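Local coordinates for tail spike protein gp49 (Pseudomonas phage LKA1, PDB 4RU4), which probably cleaves the O-specific polysaccharide on the surface of Pseudomonas as a lyase, serving as the trimeric tailspike with which the phage enters its host, at residues V201-V206 with E226-P231. Residues are numbered along the deposited sequence; the frame is centred on the assembly and turned at random.
Sequences VVSGVV and EAVVSP
Ser-203 and Val-229 meet where two neighbouring coils of a right-handed parallel beta-helix, the pectin lyase-like fold, turn a corner. Segment 201-206 leaves strand 197-202, which returns from an insertion assigned to an Ig-like family, and re-enters the coil at Val-206. Segment 226-231 is the corner of the following coil, between strands 221-226 and 232-234. The first segment bows outward over the second, and three bumps dip from it.

At one end CG1 of Val-201 settles over the Ala-227 carbonyl, 3.6 Å from its O. It also rests against CG2 of Val-229, at 3.8 Å. Leu-118 and Ile-149 pack on the same valine, so it joins the insertion to the coil.

In the middle the small side chain of Ser-203 drops onto the extended backbone at Val-228, just after the turn at Ala-227; its CB is 3.7 Å from Val-228 CA. Its OG sits between its own backbone N and carbonyl carbon (chi1 60°), and there it accepts a nearly straight bond from the Val-229 N-H, 171° at the hydrogen.

At the other end Val-206 enters a notch between Val-228 and Pro-231. One branch, CG2, meets CG1 of Val-228 at 3.7 Å; CG1 lies against CB of Pro-231. Val-225, in the strand that leads into the corner, touches both Val-206 and Pro-231.

Two waters fill the bow between the chains. One accepts from the Val-206 N-H. The other accepts a hydrogen bond from the Ser-203 hydroxyl, with 2.6 Å from OG to the water oxygen, and donates to Gly-204 O, at a very short distance, and to Val-229 O, at 2.8 Å.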
ATOM      1  N   VAL B 201     -26.968 -13.401  13.942  1.00 11.76           N
ATOM      2  CA  VAL B 201     -25.801 -13.638  14.781  1.00  9.66           C
ATOM      3  C   VAL B 201     -25.986 -12.889  16.088  1.00 10.93           C
ATOM      4  O   VAL B 201     -26.000 -11.658  16.112  1.00 12.18           O
ATOM      5  CB  VAL B 201     -24.491 -13.234  14.082  1.00  8.75           C
ATOM      6  CG1 VAL B 201     -23.307 -13.537  14.979  1.00  8.01           C
ATOM      7  CG2 VAL B 201     -24.371 -13.971  12.765  1.00  8.36           C
ATOM      8  N   VAL B 202     -26.149 -13.644  17.175  1.00 11.03           N
ATOM      9  CA  VAL B 202     -26.487 -13.065  18.468  1.00  7.43           C
ATOM     10  C   VAL B 202     -25.282 -13.289  19.357  1.00  9.47           C
ATOM     11  O   VAL B 202     -24.871 -14.434  19.597  1.00  9.52           O
ATOM     12  CB  VAL B 202     -27.758 -13.746  19.056  1.00 13.83           C
ATOM     13  CG1 VAL B 202     -28.124 -13.191  20.422  1.00 12.91           C
ATOM     14  CG2 VAL B 202     -28.924 -13.558  18.103  1.00 17.47           C
ATOM     15  N   SER B 203     -24.685 -12.193  19.811  1.00  9.06           N
ATOM     16  CA  SER B 203     -23.483 -12.265  20.622  1.00  9.48           C
ATOM     17  C   SER B 203     -23.303 -10.950  21.369  1.00 14.51           C
ATOM     18  O   SER B 203     -23.914  -9.947  21.030  1.00 13.50           O
ATOM     19  CB  SER B 203     -22.269 -12.494  19.715  1.00 12.95           C
ATOM     20  OG  SER B 203     -22.137 -11.429  18.786  1.00 12.32           O
ATOM     21  N   GLY B 204     -22.448 -10.965  22.382  1.00 16.46           N
ATOM     22  CA  GLY B 204     -22.147  -9.764  23.128  1.00 19.65           C
ATOM     23  C   GLY B 204     -20.723  -9.300  22.892  1.00 18.08           C
ATOM     24  O   GLY B 204     -20.144  -9.513  21.814  1.00 18.68           O
ATOM     25  N   VAL B 205     -20.134  -8.679  23.906  1.00 14.62           N
ATOM     26  CA  VAL B 205     -18.831  -8.047  23.721  1.00 10.56           C
ATOM     27  C   VAL B 205     -17.693  -9.052  23.916  1.00 11.32           C
ATOM     28  O   VAL B 205     -17.592  -9.680  24.967  1.00  8.32           O
ATOM     29  CB  VAL B 205     -18.701  -6.864  24.715  1.00  9.53           C
ATOM     30  CG1 VAL B 205     -17.311  -6.203  24.646  1.00  9.92           C
ATOM     31  CG2 VAL B 205     -19.833  -5.843  24.423  1.00 15.13           C
ATOM     32  N   VAL B 206     -16.847  -9.197  22.901  1.00  9.56           N
ATOM     33  CA  VAL B 206     -15.617  -9.969  23.034  1.00  7.45           C
ATOM     34  C   VAL B 206     -14.395  -9.092  22.841  1.00  8.36           C
ATOM     35  O   VAL B 206     -14.208  -8.466  21.791  1.00  8.83           O
ATOM     36  CB  VAL B 206     -15.586 -11.174  22.070  1.00 11.03           C
ATOM     37  CG1 VAL B 206     -14.239 -11.901  22.133  1.00  5.20           C
ATOM     38  CG2 VAL B 206     -16.744 -12.109  22.428  1.00 11.49           C
ATOM     39  N   GLU B 226     -16.148 -17.778  18.318  1.00  6.49           N
ATOM     40  CA  GLU B 226     -17.027 -18.363  17.314  1.00  7.76           C
ATOM     41  C   GLU B 226     -18.393 -17.646  17.319  1.00  8.61           C
ATOM     42  O   GLU B 226     -18.944 -17.379  18.386  1.00  8.93           O
ATOM     43  CB  GLU B 226     -17.205 -19.863  17.582  1.00  9.00           C
ATOM     44  CG  GLU B 226     -18.218 -20.549  16.636  1.00 11.88           C
ATOM     45  CD  GLU B 226     -18.190 -22.075  16.737  1.00 18.09           C
ATOM     46  OE1 GLU B 226     -17.363 -22.613  17.520  1.00 17.45           O
ATOM     47  OE2 GLU B 226     -19.003 -22.727  16.030  1.00 18.02           O
ATOM     48  N   ALA B 227     -18.913 -17.340  16.130  1.00  7.78           N
ATOM     49  CA  ALA B 227     -20.237 -16.714  15.971  1.00  9.52           C
ATOM     50  C   ALA B 227     -20.389 -15.428  16.773  1.00 10.83           C
ATOM     51  O   ALA B 227     -21.366 -15.261  17.530  1.00  8.77           O
ATOM     52  CB  ALA B 227     -21.382 -17.724  16.309  1.00  7.45           C
ATOM     53  N   VAL B 228     -19.447 -14.497  16.588  1.00  6.31           N
ATOM     54  CA  VAL B 228     -19.503 -13.239  17.302  1.00  8.39           C
ATOM     55  C   VAL B 228     -19.332 -12.067  16.321  1.00  7.73           C
ATOM     56  O   VAL B 228     -18.532 -12.154  15.372  1.00  7.73           O
ATOM     57  CB  VAL B 228     -18.409 -13.181  18.400  1.00  6.91           C
ATOM     58  CG1 VAL B 228     -18.360 -11.805  19.068  1.00  7.40           C
ATOM     59  CG2 VAL B 228     -18.620 -14.294  19.455  1.00  7.53           C
ATOM     60  N   VAL B 229     -20.069 -10.983  16.564  1.00  6.01           N
ATOM     61  CA  VAL B 229     -19.945  -9.740  15.806  1.00  5.88           C
ATOM     62  C   VAL B 229     -18.877  -8.832  16.419  1.00  8.18           C
ATOM     63  O   VAL B 229     -18.955  -8.487  17.600  1.00 10.43           O
ATOM     64  CB  VAL B 229     -21.308  -8.984  15.735  1.00  6.75           C
ATOM     65  CG1 VAL B 229     -21.143  -7.567  15.096  1.00 10.04           C
ATOM     66  CG2 VAL B 229     -22.398  -9.837  14.986  1.00  7.08           C
ATOM     67  N   SER B 230     -17.882  -8.462  15.601  1.00  8.45           N
ATOM     68  CA  SER B 230     -16.786  -7.558  15.965  1.00  7.38           C
ATOM     69  C   SER B 230     -15.992  -7.933  17.228  1.00  9.69           C
ATOM     70  O   SER B 230     -15.715  -7.063  18.086  1.00  6.47           O
ATOM     71  CB  SER B 230     -17.270  -6.114  16.045  1.00 11.48           C
ATOM     72  OG  SER B 230     -17.792  -5.718  14.781  1.00 13.35           O
ATOM     73  N   PRO B 231     -15.590  -9.212  17.332  1.00  8.87           N
ATOM     74  CA  PRO B 231     -14.683  -9.487  18.452  1.00  9.58           C
ATOM     75  C   PRO B 231     -13.341  -8.809  18.222  1.00  8.24           C
ATOM     76  O   PRO B 231     -12.946  -8.546  17.075  1.00  5.38           O
ATOM     77  CB  PRO B 231     -14.529 -11.011  18.419  1.00  8.80           C
ATOM     78  CG  PRO B 231     -14.706 -11.367  16.946  1.00  7.96           C
ATOM     79  CD  PRO B 231     -15.732 -10.364  16.418  1.00  7.99           C
TER
HETATM   80  O   HOH W   1     -21.003  -9.131  19.455  1.00 15.05           O
HETATM   81  O   HOH W   2     -17.732  -8.135  20.340  1.00 18.28           O